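Local structure of extracellular endo-alpha-(1->5)-L-arabinanase 1 (Bacillus subtilis, 1UV4) at residues A[121-124]-A[129-132]; A[86-91]-A[163-168]; A[63-68]-A[117-122]. The protein hydrolyses internal alpha-(1->5)-L-arabinofuranosyl linkages of linear arabinan and of branched sugar beet arabinan, using a calcium cofactor, in plant cell-wall degradation. All coordinates share one frame; numbering follows the deposited sequence.

Interaction 1 (A[121-124]-A[129-132]); sequences IRST and YNAI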
ATOM      1  N   ILE A 121      -9.172   0.307  11.734  1.00 13.64           N
ATOM      2  CA  ILE A 121      -8.276   0.389  12.886  1.00 13.26           C
ATOM      3  C   ILE A 121      -7.722   1.788  12.917  1.00 13.05           C
ATOM      4  O   ILE A 121      -7.527   2.428  11.860  1.00 14.44           O
ATOM      5  CB  ILE A 121      -7.169  -0.697  12.773  1.00 12.95           C
ATOM      6  CG1 ILE A 121      -6.360  -0.838  14.070  1.00 15.09           C
ATOM      7  CG2 ILE A 121      -6.297  -0.456  11.549  1.00 15.56           C
ATOM      8  CD1 ILE A 121      -5.554  -2.058  14.137  1.00 16.08           C
ATOM      9  N   ARG A 122      -7.424   2.275  14.110  1.00 12.88           N
ATOM     10  CA  ARG A 122      -6.820   3.599  14.259  1.00 13.35           C
ATOM     11  C   ARG A 122      -5.552   3.511  15.148  1.00 12.58           C
ATOM     12  O   ARG A 122      -5.259   2.476  15.802  1.00 14.04           O
ATOM     13  CB  ARG A 122      -7.844   4.637  14.712  1.00 14.41           C
ATOM     14  CG  ARG A 122      -8.580   4.321  15.976  1.00 16.69           C
ATOM     15  CD  ARG A 122      -7.784   4.368  17.206  1.00 17.56           C
ATOM     16  NE  ARG A 122      -8.723   4.393  18.344  1.00 19.54           N
ATOM     17  CZ  ARG A 122      -9.224   5.478  18.919  1.00 23.04           C
ATOM     18  NH1 ARG A 122      -8.854   6.697  18.548  1.00 23.88           N
ATOM     19  NH2 ARG A 122     -10.079   5.322  19.921  1.00 23.54           N
ATOM     20  N   SER A 123      -4.824   4.617  15.151  1.00 13.82           N
ATOM     21  CA  SER A 123      -3.681   4.798  16.016  1.00 12.26           C
ATOM     22  C   SER A 123      -3.705   6.203  16.659  1.00 13.32           C
ATOM     23  O   SER A 123      -4.304   7.126  16.103  1.00 13.53           O
ATOM     24  CB  SER A 123      -2.359   4.635  15.243  1.00 12.41           C
ATOM     25  OG  SER A 123      -2.288   5.523  14.134  1.00 13.89           O
ATOM     26  N   THR A 124      -3.099   6.348  17.844  1.00 12.13           N
ATOM     27  CA  THR A 124      -2.897   7.631  18.487  1.00 12.84           C
ATOM     28  C   THR A 124      -1.461   7.756  18.902  1.00 12.56           C
ATOM     29  O   THR A 124      -0.681   6.831  18.718  1.00 11.53           O
ATOM     30  CB  THR A 124      -3.778   7.787  19.772  1.00 12.90           C
ATOM     31  OG1 THR A 124      -3.327   6.892  20.810  1.00 14.21           O
ATOM     32  CG2 THR A 124      -5.267   7.466  19.514  1.00 14.92           C
ATOM     33  N   TYR A 129       2.828   2.565  16.639  1.00 12.79           N
ATOM     34  CA  TYR A 129       2.634   2.309  15.191  1.00 13.51           C
ATOM     35  C   TYR A 129       1.709   3.380  14.624  1.00 14.37           C
ATOM     36  O   TYR A 129       1.122   4.159  15.358  1.00 13.14           O
ATOM     37  CB  TYR A 129       2.031   0.924  14.933  1.00 14.44           C
ATOM     38  CG  TYR A 129       0.726   0.631  15.636  1.00 14.73           C
ATOM     39  CD1 TYR A 129      -0.509   1.068  15.151  1.00 17.23           C
ATOM     40  CD2 TYR A 129       0.743  -0.108  16.810  1.00 17.64           C
ATOM     41  CE1 TYR A 129      -1.706   0.736  15.832  1.00 16.89           C
ATOM     42  CE2 TYR A 129      -0.373  -0.414  17.477  1.00 18.03           C
ATOM     43  CZ  TYR A 129      -1.599   0.014  17.014  1.00 18.08           C
ATOM     44  OH  TYR A 129      -2.731  -0.382  17.715  1.00 19.51           O
ATOM     45  N   ASN A 130       1.615   3.389  13.312  1.00 14.24           N
ATOM     46  CA  ASN A 130       0.807   4.366  12.573  1.00 13.21           C
ATOM     47  C   ASN A 130      -0.160   3.608  11.678  1.00 13.24           C
ATOM     48  O   ASN A 130       0.241   2.820  10.822  1.00 12.87           O
ATOM     49  CB  ASN A 130       1.707   5.269  11.735  1.00 13.15           C
ATOM     50  CG  ASN A 130       0.969   6.435  11.124  1.00 12.73           C
ATOM     51  OD1 ASN A 130      -0.161   6.746  11.494  1.00 13.27           O
ATOM     52  ND2 ASN A 130       1.670   7.190  10.246  1.00 12.24           N
ATOM     53  N   ALA A 131      -1.450   3.862  11.880  1.00 12.96           N
ATOM     54  CA  ALA A 131      -2.506   3.195  11.113  1.00 12.72           C
ATOM     55  C   ALA A 131      -2.754   3.869   9.767  1.00 13.03           C
ATOM     56  O   ALA A 131      -3.772   4.526   9.543  1.00 12.98           O
ATOM     57  CB  ALA A 131      -3.832   3.152  11.905  1.00 14.18           C
ATOM     58  N   ILE A 132      -1.774   3.663   8.896  1.00 12.69           N
ATOM     59  CA  ILE A 132      -1.853   4.027   7.502  1.00 12.39           C
ATOM     60  C   ILE A 132      -1.291   2.908   6.624  1.00 13.15           C
ATOM     61  O   ILE A 132      -0.699   1.937   7.081  1.00 13.42           O
ATOM     62  CB  ILE A 132      -1.137   5.380   7.214  1.00 12.15           C
ATOM     63  CG1 ILE A 132       0.374   5.248   7.283  1.00 12.25           C
ATOM     64  CG2 ILE A 132      -1.631   6.473   8.141  1.00 12.96           C
ATOM     65  CD1 ILE A 132       1.131   6.437   6.804  1.00 13.39           C
TER
HETATM   66  O   HOH W   1      -5.196   0.569  17.377  1.00 34.46           O
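S123 and A131 mark the closest approach of the two backbones, their CA atoms 5.3 Å apart, where the end of strand 115-123 meets the returning loop 129-132 and A131 forms the centre of an inverse gamma turn. One direct hydrogen bond joins the segments: A131 N donates to S123 OG over 2.9 Å, almost straight at 169°. The torsion of S123 (chi1 56°) sets OG between its own backbone N and carbonyl carbon and turns it to the loop. The same buried hydroxyl is also hydrogen-bonded to N97 O, as donor to that carbonyl, so two bonds grip it. A131 CB packs beside the strand backbone, 3.7 Å from R122 C, with I121 CG2 at a looser 4.4 Å.

The Y129 side chain reaches across to the strand. Its CE1 lies 4.0 Å from R122 O, which sits at the ring edge near the ring plane, while S123 CB approaches the ring obliquely. Water 1, in the ring plane beyond the hydroxyl, lies 2.7 Å from Y129 OH and donates to R122 O at an unusually short 2.5 Å, joining the phenol to the strand indirectly. N130 directs its CB away from the strand, but its OD1 turns back to within 3.6 Å of S123 OG, while its hydrogen bond is to S99 OG.

By similarity N130, A131 and I132 belong to the substrate-binding site of this family 43 propeller. The S123 hydroxyl thus grips the loop by the main-chain amide of A131, which helps hold the backbone there, while the N130 amide group is positioned separately by strand 99-106.

Interaction 2 (A[86-91]-A[163-168]); sequences WLYYSV and STMKPT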
ATOM      1  N   TRP A  86     -13.446  -3.938  -2.229  1.00 12.85           N
ATOM      2  CA  TRP A  86     -13.133  -3.439  -0.889  1.00 12.53           C
ATOM      3  C   TRP A  86     -11.971  -2.481  -1.031  1.00 12.62           C
ATOM      4  O   TRP A  86     -10.891  -2.854  -1.506  1.00 14.15           O
ATOM      5  CB  TRP A  86     -12.791  -4.587   0.052  1.00 11.96           C
ATOM      6  CG  TRP A  86     -13.843  -5.627   0.042  1.00 14.15           C
ATOM      7  CD1 TRP A  86     -13.903  -6.737  -0.735  1.00 14.42           C
ATOM      8  CD2 TRP A  86     -15.015  -5.625   0.832  1.00 11.68           C
ATOM      9  NE1 TRP A  86     -15.044  -7.456  -0.449  1.00 15.10           N
ATOM     10  CE2 TRP A  86     -15.759  -6.771   0.504  1.00 13.47           C
ATOM     11  CE3 TRP A  86     -15.525  -4.743   1.791  1.00 11.70           C
ATOM     12  CZ2 TRP A  86     -16.954  -7.065   1.126  1.00 12.31           C
ATOM     13  CZ3 TRP A  86     -16.719  -5.017   2.387  1.00 12.88           C
ATOM     14  CH2 TRP A  86     -17.417  -6.182   2.066  1.00 11.28           C
ATOM     15  N   LEU A  87     -12.192  -1.273  -0.566  1.00 13.15           N
ATOM     16  CA  LEU A  87     -11.283  -0.171  -0.677  1.00 12.97           C
ATOM     17  C   LEU A  87     -10.861   0.264   0.724  1.00 12.48           C
ATOM     18  O   LEU A  87     -11.689   0.829   1.449  1.00 12.77           O
ATOM     19  CB  LEU A  87     -11.970   1.016  -1.428  1.00 13.49           C
ATOM     20  CG  LEU A  87     -11.163   2.317  -1.549  1.00 13.32           C
ATOM     21  CD1 LEU A  87      -9.862   2.061  -2.288  1.00 14.47           C
ATOM     22  CD2 LEU A  87     -11.946   3.416  -2.251  1.00 14.82           C
ATOM     23  N   TYR A  88      -9.639  -0.096   1.131  1.00 13.14           N
ATOM     24  CA  TYR A  88      -9.081   0.371   2.396  1.00 12.76           C
ATOM     25  C   TYR A  88      -8.311   1.667   2.073  1.00 13.15           C
ATOM     26  O   TYR A  88      -7.710   1.801   0.998  1.00 13.80           O
ATOM     27  CB  TYR A  88      -8.162  -0.664   3.033  1.00 13.25           C
ATOM     28  CG  TYR A  88      -8.899  -1.895   3.525  1.00 12.44           C
ATOM     29  CD1 TYR A  88      -9.178  -2.955   2.683  1.00 12.43           C
ATOM     30  CD2 TYR A  88      -9.323  -2.004   4.828  1.00 12.14           C
ATOM     31  CE1 TYR A  88      -9.863  -4.070   3.119  1.00 11.64           C
ATOM     32  CE2 TYR A  88      -9.983  -3.138   5.271  1.00 12.01           C
ATOM     33  CZ  TYR A  88     -10.290  -4.147   4.414  1.00 11.46           C
ATOM     34  OH  TYR A  88     -10.944  -5.236   4.862  1.00 12.65           O
ATOM     35  N   TYR A  89      -8.264   2.616   2.990  1.00 13.40           N
ATOM     36  CA  TYR A  89      -7.587   3.889   2.726  1.00 13.30           C
ATOM     37  C   TYR A  89      -7.175   4.496   4.074  1.00 12.73           C
ATOM     38  O   TYR A  89      -7.669   4.082   5.119  1.00 14.00           O
ATOM     39  CB  TYR A  89      -8.499   4.828   1.914  1.00 12.81           C
ATOM     40  CG  TYR A  89      -9.740   5.150   2.675  1.00 12.99           C
ATOM     41  CD1 TYR A  89     -10.855   4.326   2.614  1.00 13.64           C
ATOM     42  CD2 TYR A  89      -9.788   6.233   3.532  1.00 14.77           C
ATOM     43  CE1 TYR A  89     -11.966   4.581   3.368  1.00 13.73           C
ATOM     44  CE2 TYR A  89     -10.857   6.497   4.271  1.00 13.49           C
ATOM     45  CZ  TYR A  89     -11.978   5.675   4.211  1.00 11.62           C
ATOM     46  OH  TYR A  89     -13.103   5.957   4.981  1.00 13.59           O
ATOM     47  N   SER A  90      -6.365   5.554   4.023  1.00 13.90           N
ATOM     48  CA  SER A  90      -5.779   6.141   5.226  1.00 13.93           C
ATOM     49  C   SER A  90      -6.265   7.575   5.409  1.00 13.71           C
ATOM     50  O   SER A  90      -6.327   8.362   4.447  1.00 14.04           O
ATOM     51  CB  SER A  90      -4.233   6.202   5.160  1.00 13.93           C
ATOM     52  OG  SER A  90      -3.691   5.044   4.585  1.00 14.25           O
ATOM     53  N   VAL A  91      -6.623   7.923   6.653  1.00 13.42           N
ATOM     54  CA  VAL A  91      -6.957   9.277   7.036  1.00 12.46           C
ATOM     55  C   VAL A  91      -5.885   9.730   8.043  1.00 12.68           C
ATOM     56  O   VAL A  91      -5.721   9.090   9.050  1.00 13.26           O
ATOM     57  CB  VAL A  91      -8.336   9.287   7.742  1.00 12.76           C
ATOM     58  CG1 VAL A  91      -8.679  10.672   8.200  1.00 13.95           C
ATOM     59  CG2 VAL A  91      -9.403   8.684   6.847  1.00 14.88           C
ATOM     60  N   SER A 163     -16.809 -11.847   7.096  1.00 18.06           N
ATOM     61  CA  SER A 163     -18.136 -11.296   6.905  1.00 19.59           C
ATOM     62  C   SER A 163     -18.263  -9.793   7.153  1.00 18.81           C
ATOM     63  O   SER A 163     -19.249  -9.223   6.706  1.00 21.96           O
ATOM     64  CB  SER A 163     -19.157 -12.077   7.718  1.00 20.68           C
ATOM     65  OG  SER A 163     -19.174 -11.637   9.054  1.00 25.53           O
ATOM     66  N   THR A 164     -17.341  -9.160   7.896  1.00 14.95           N
ATOM     67  CA  THR A 164     -17.380  -7.709   8.051  1.00 13.85           C
ATOM     68  C   THR A 164     -16.170  -7.008   7.454  1.00 12.21           C
ATOM     69  O   THR A 164     -16.156  -5.766   7.347  1.00 13.23           O
ATOM     70  CB  THR A 164     -17.462  -7.306   9.543  1.00 12.41           C
ATOM     71  OG1 THR A 164     -16.219  -7.667  10.189  1.00 12.98           O
ATOM     72  CG2 THR A 164     -18.590  -8.071  10.264  1.00 15.34           C
ATOM     73  N   MET A 165     -15.104  -7.759   7.178  1.00 11.19           N
ATOM     74  CA  MET A 165     -13.859  -7.219   6.668  1.00 12.75           C
ATOM     75  C   MET A 165     -13.139  -6.270   7.639  1.00 12.63           C
ATOM     76  O   MET A 165     -12.309  -5.448   7.240  1.00 13.91           O
ATOM     77  CB  MET A 165     -14.053  -6.598   5.262  1.00 12.31           C
ATOM     78  CG  MET A 165     -14.612  -7.562   4.239  1.00 10.53           C
ATOM     79  SD  MET A 165     -13.499  -8.932   3.893  1.00 13.78           S
ATOM     80  CE  MET A 165     -12.368  -8.129   2.774  1.00 13.06           C
ATOM     81  N   LYS A 166     -13.396  -6.442   8.928  1.00 11.31           N
ATOM     82  CA  LYS A 166     -12.740  -5.671  10.019  1.00 12.54           C
ATOM     83  C   LYS A 166     -11.872  -6.607  10.889  1.00 12.08           C
ATOM     84  O   LYS A 166     -12.076  -7.849  10.858  1.00 12.16           O
ATOM     85  CB  LYS A 166     -13.798  -5.025  10.904  1.00 11.68           C
ATOM     86  CG  LYS A 166     -14.827  -4.148  10.170  1.00 13.06           C
ATOM     87  CD  LYS A 166     -14.181  -2.909   9.534  1.00 13.59           C
ATOM     88  CE  LYS A 166     -15.206  -1.969   8.888  1.00 16.76           C
ATOM     89  NZ  LYS A 166     -15.907  -1.106   9.913  1.00 15.98           N
ATOM     90  N   PRO A 167     -10.963  -6.045  11.675  1.00 12.69           N
ATOM     91  CA  PRO A 167     -10.032  -6.868  12.437  1.00 12.21           C
ATOM     92  C   PRO A 167     -10.668  -7.794  13.464  1.00 11.89           C
ATOM     93  O   PRO A 167     -11.681  -7.470  14.142  1.00 12.27           O
ATOM     94  CB  PRO A 167      -9.160  -5.852  13.142  1.00 12.61           C
ATOM     95  CG  PRO A 167      -9.225  -4.625  12.229  1.00 14.35           C
ATOM     96  CD  PRO A 167     -10.635  -4.606  11.809  1.00 12.56           C
ATOM     97  N   THR A 168      -9.981  -8.941  13.596  1.00 11.71           N
ATOM     98  CA  THR A 168     -10.277  -9.938  14.615  1.00 12.07           C
ATOM     99  C   THR A 168      -8.958 -10.477  15.129  1.00 11.29           C
ATOM    100  O   THR A 168      -7.998 -10.545  14.385  1.00 12.83           O
ATOM    101  CB  THR A 168     -11.160 -11.064  14.039  1.00 11.93           C
ATOM    102  OG1 THR A 168     -11.501 -12.021  15.041  1.00 16.28           O
ATOM    103  CG2 THR A 168     -10.434 -11.906  13.044  1.00 13.52           C
TER
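M165 lies across W86 and Y88 of strand 84-91, its side chain crossing each aromatic at about a right angle. Over W86 the meeting is with a ring face: M165 CG stands 3.6 Å from the centroid of the six-membered ring and only 5° off its normal, a CH-pi contact. With the chain bent at both chi2 and chi3, the thioether folds back over the indole, and M165 SD comes above the five-membered ring at 4.8 Å from its centroid, a more distant Met-aromatic contact. The terminal CE then lies 4.0 Å from W86 CG. W86 NE1 is hydrogen-bonded to Y81 O.

The contact bridges neighbouring blades of the propeller, strand 84-91 being the second strand of a four-stranded antiparallel sheet, whereas segment 163-168 follows strand 155-160 of the next. L103 touches W86, Y88 and M165 alike, which places the interface against strand 99-106 of the first blade.

Y88 offers its edge instead. Its OH donates to M165 O over 2.8 Å, with a C=O...donor angle of 132°; the hydroxyl lies in the carbonyl plane, on a lone pair of M165 O, and the carbonyl oxygen in turn lies in the plane of the phenol ring. This bond satisfies a buried hydroxyl, which also touches M165 CB at 3.4 Å. P134 and V120 also touch the Y88 side chain.

Interaction 3 (A[63-68]-A[117-122]); sequences SNYVPN and EGLVIR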
ATOM      1  N   SER A  63     -13.333  12.768  11.682  1.00 12.31           N
ATOM      2  CA  SER A  63     -12.858  13.750  12.668  1.00 13.61           C
ATOM      3  C   SER A  63     -12.912  13.244  14.121  1.00 14.68           C
ATOM      4  O   SER A  63     -12.283  13.818  15.016  1.00 15.91           O
ATOM      5  CB  SER A  63     -13.606  15.093  12.509  1.00 14.65           C
ATOM      6  OG  SER A  63     -14.932  14.967  12.888  1.00 16.36           O
ATOM      7  N   ASN A  64     -13.659  12.170  14.359  1.00 14.54           N
ATOM      8  CA  ASN A  64     -13.736  11.560  15.680  1.00 14.62           C
ATOM      9  C   ASN A  64     -12.459  10.841  16.062  1.00 14.31           C
ATOM     10  O   ASN A  64     -12.238  10.578  17.246  1.00 14.51           O
ATOM     11  CB  ASN A  64     -14.874  10.535  15.773  1.00 14.57           C
ATOM     12  CG  ASN A  64     -16.239  11.151  15.494  1.00 18.29           C
ATOM     13  OD1 ASN A  64     -16.434  12.363  15.669  1.00 22.79           O
ATOM     14  ND2 ASN A  64     -17.192  10.316  15.094  1.00 20.01           N
ATOM     15  N   TYR A  65     -11.679  10.451  15.064  1.00 14.28           N
ATOM     16  CA  TYR A  65     -10.433   9.689  15.276  1.00 13.94           C
ATOM     17  C   TYR A  65      -9.187  10.465  14.880  1.00 14.44           C
ATOM     18  O   TYR A  65      -8.111  10.301  15.484  1.00 14.75           O
ATOM     19  CB  TYR A  65     -10.488   8.332  14.554  1.00 14.60           C
ATOM     20  CG  TYR A  65     -11.591   7.472  15.059  1.00 15.87           C
ATOM     21  CD1 TYR A  65     -11.576   6.974  16.339  1.00 21.23           C
ATOM     22  CD2 TYR A  65     -12.718   7.229  14.279  1.00 19.60           C
ATOM     23  CE1 TYR A  65     -12.614   6.215  16.827  1.00 21.91           C
ATOM     24  CE2 TYR A  65     -13.750   6.463  14.743  1.00 21.30           C
ATOM     25  CZ  TYR A  65     -13.704   5.989  16.032  1.00 21.78           C
ATOM     26  OH  TYR A  65     -14.716   5.222  16.469  1.00 25.48           O
ATOM     27  N   VAL A  66      -9.308  11.328  13.887  1.00 13.87           N
ATOM     28  CA  VAL A  66      -8.216  12.130  13.364  1.00 14.68           C
ATOM     29  C   VAL A  66      -8.682  13.577  13.252  1.00 15.40           C
ATOM     30  O   VAL A  66      -8.961  14.076  12.154  1.00 15.75           O
ATOM     31  CB  VAL A  66      -7.758  11.602  11.983  1.00 14.63           C
ATOM     32  CG1 VAL A  66      -6.478  12.300  11.475  1.00 15.59           C
ATOM     33  CG2 VAL A  66      -7.566  10.091  12.002  1.00 16.12           C
ATOM     34  N   PRO A  67      -8.798  14.241  14.377  1.00 15.86           N
ATOM     35  CA  PRO A  67      -9.375  15.585  14.380  1.00 17.53           C
ATOM     36  C   PRO A  67      -8.841  16.565  13.346  1.00 19.66           C
ATOM     37  O   PRO A  67      -9.630  17.367  12.853  1.00 21.10           O
ATOM     38  CB  PRO A  67      -9.077  16.089  15.783  1.00 17.32           C
ATOM     39  CG  PRO A  67      -8.654  14.923  16.585  1.00 16.60           C
ATOM     40  CD  PRO A  67      -8.555  13.734  15.730  1.00 15.91           C
ATOM     41  N   ASN A  68      -7.566  16.583  13.025  1.00 20.19           N
ATOM     42  CA  ASN A  68      -7.199  17.643  12.053  1.00 21.25           C
ATOM     43  C   ASN A  68      -6.578  16.994  10.850  1.00 19.77           C
ATOM     44  O   ASN A  68      -5.475  17.317  10.379  1.00 20.57           O
ATOM     45  CB  ASN A  68      -6.397  18.764  12.701  1.00 22.34           C
ATOM     46  CG  ASN A  68      -7.287  19.681  13.526  1.00 25.18           C
ATOM     47  OD1 ASN A  68      -7.489  19.447  14.723  1.00 27.40           O
ATOM     48  ND2 ASN A  68      -7.869  20.719  12.879  1.00 28.80           N
ATOM     49  N   GLU A 117     -18.138   1.788   5.030  1.00 13.46           N
ATOM     50  CA  GLU A 117     -18.121   0.695   5.997  1.00 13.42           C
ATOM     51  C   GLU A 117     -17.494   1.046   7.332  1.00 13.78           C
ATOM     52  O   GLU A 117     -17.544   0.249   8.280  1.00 14.58           O
ATOM     53  CB  GLU A 117     -17.363  -0.507   5.413  1.00 13.19           C
ATOM     54  CG  GLU A 117     -17.919  -1.023   4.077  1.00 13.51           C
ATOM     55  CD  GLU A 117     -19.103  -1.952   4.188  1.00 16.92           C
ATOM     56  OE1 GLU A 117     -19.500  -2.326   5.341  1.00 19.36           O
ATOM     57  OE2 GLU A 117     -19.712  -2.258   3.102  1.00 17.74           O
ATOM     58  N   GLY A 118     -17.002   2.267   7.444  1.00 12.56           N
ATOM     59  CA  GLY A 118     -16.504   2.759   8.712  1.00 12.58           C
ATOM     60  C   GLY A 118     -15.079   2.385   9.045  1.00 11.51           C
ATOM     61  O   GLY A 118     -14.230   2.027   8.217  1.00 13.29           O
ATOM     62  N   LEU A 119     -14.775   2.531  10.316  1.00 12.41           N
ATOM     63  CA  LEU A 119     -13.436   2.384  10.836  1.00 13.68           C
ATOM     64  C   LEU A 119     -12.943   0.954  10.786  1.00 14.05           C
ATOM     65  O   LEU A 119     -13.691   0.059  11.157  1.00 13.41           O
ATOM     66  CB  LEU A 119     -13.389   2.882  12.285  1.00 13.56           C
ATOM     67  CG  LEU A 119     -12.064   2.676  13.066  1.00 14.82           C
ATOM     68  CD1 LEU A 119     -11.042   3.584  12.551  1.00 13.57           C
ATOM     69  CD2 LEU A 119     -12.258   2.862  14.566  1.00 16.55           C
ATOM     70  N   VAL A 120     -11.692   0.780  10.341  1.00 12.59           N
ATOM     71  CA  VAL A 120     -11.005  -0.523  10.356  1.00 13.79           C
ATOM     72  C   VAL A 120     -10.109  -0.630  11.613  1.00 12.04           C
ATOM     73  O   VAL A 120     -10.323  -1.493  12.474  1.00 12.90           O
ATOM     74  CB  VAL A 120     -10.241  -0.707   9.063  1.00 13.33           C
ATOM     75  CG1 VAL A 120      -9.497  -2.029   9.095  1.00 14.92           C
ATOM     76  CG2 VAL A 120     -11.207  -0.666   7.885  1.00 13.25           C
ATOM     77  N   ILE A 121      -9.172   0.307  11.734  1.00 13.64           N
ATOM     78  CA  ILE A 121      -8.276   0.389  12.886  1.00 13.26           C
ATOM     79  C   ILE A 121      -7.722   1.788  12.917  1.00 13.05           C
ATOM     80  O   ILE A 121      -7.527   2.428  11.860  1.00 14.44           O
ATOM     81  CB  ILE A 121      -7.169  -0.697  12.773  1.00 12.95           C
ATOM     82  CG1 ILE A 121      -6.360  -0.838  14.070  1.00 15.09           C
ATOM     83  CG2 ILE A 121      -6.297  -0.456  11.549  1.00 15.56           C
ATOM     84  CD1 ILE A 121      -5.554  -2.058  14.137  1.00 16.08           C
ATOM     85  N   ARG A 122      -7.424   2.275  14.110  1.00 12.88           N
ATOM     86  CA  ARG A 122      -6.820   3.599  14.259  1.00 13.35           C
ATOM     87  C   ARG A 122      -5.552   3.511  15.148  1.00 12.58           C
ATOM     88  O   ARG A 122      -5.259   2.476  15.802  1.00 14.04           O
ATOM     89  CB  ARG A 122      -7.844   4.637  14.712  1.00 14.41           C
ATOM     90  CG  ARG A 122      -8.580   4.321  15.976  1.00 16.69           C
ATOM     91  CD  ARG A 122      -7.784   4.368  17.206  1.00 17.56           C
ATOM     92  NE  ARG A 122      -8.723   4.393  18.344  1.00 19.54           N
ATOM     93  CZ  ARG A 122      -9.224   5.478  18.919  1.00 23.04           C
ATOM     94  NH1 ARG A 122      -8.854   6.697  18.548  1.00 23.88           N
ATOM     95  NH2 ARG A 122     -10.079   5.322  19.921  1.00 23.54           N
TER
HETATM   96  O   HOH W   2      -7.108   7.767  16.173  1.00 24.35           O
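Y65, from the loop between strands 49-54 and 74-81, leans on an edge strand, 115-123, of a four-stranded antiparallel propeller blade. That strand turns a corner at V120; it has one classic beta bulge before the corner, E117 and G118 facing L103, and another at the corner itself, V120 and I121 facing I101. L119 and R122, from before and after the corner, meet the phenol from different directions.

The well-covered part is the ring face. L119 CD2 lies over it, 4.0 Å from the centroid and 22° off the normal, a CH-pi contact whose shortest approach is 3.7 Å to Y65 CZ. The methyl is offset toward the rim of the ring, on the hydroxyl side. On the opposite face sits CB of the preceding residue, N64, 4.2 Å above the plane, so the phenol is held between its own loop and the strand. L119 also touches W61.

The other side is polar and includes a bridging water. A bend at chi2 (70°) carries the R122 guanidinium to the ring edge, where the two planes stand 83° apart. The direct contact here is close, Y65 CD1 lying 3.5 Å from R122 NH1. Y65 CD1 is over the face of the guanidinium while NH1 lies in the plane of the ring, an edge-on arrangement in which the cation does not sit above the aromatic face. No direct hydrogen bond joins these segments. A water links them instead: water 2 lies in the guanidinium plane, accepting from R122 NH1 at 3.1 Å and donating to Y65 O at 2.8 Å.

In the fold
Strand 115-123 connects interactions 1 and 3, whose centres lie 9 Å apart and which share I121 and R122: the R122 carbonyl is turned to the water beside Y129, its guanidinium to Y65. Interaction 2, with its centre 12 Å from that of interaction 3, meets the same strand where K166 NZ forms probable hydrogen bonds with E117 O (2.7 Å) and L119 O (2.8 Å). It also touches interaction 1, I132 CA lying 3.6 Å from S90 OG. Relative to the substrate site inferred by similarity, the N130 side chain is about 4 Å from that of W152, another residue of that site, whereas the Y88 side chain lies about 8 Å from a bound calcium ion.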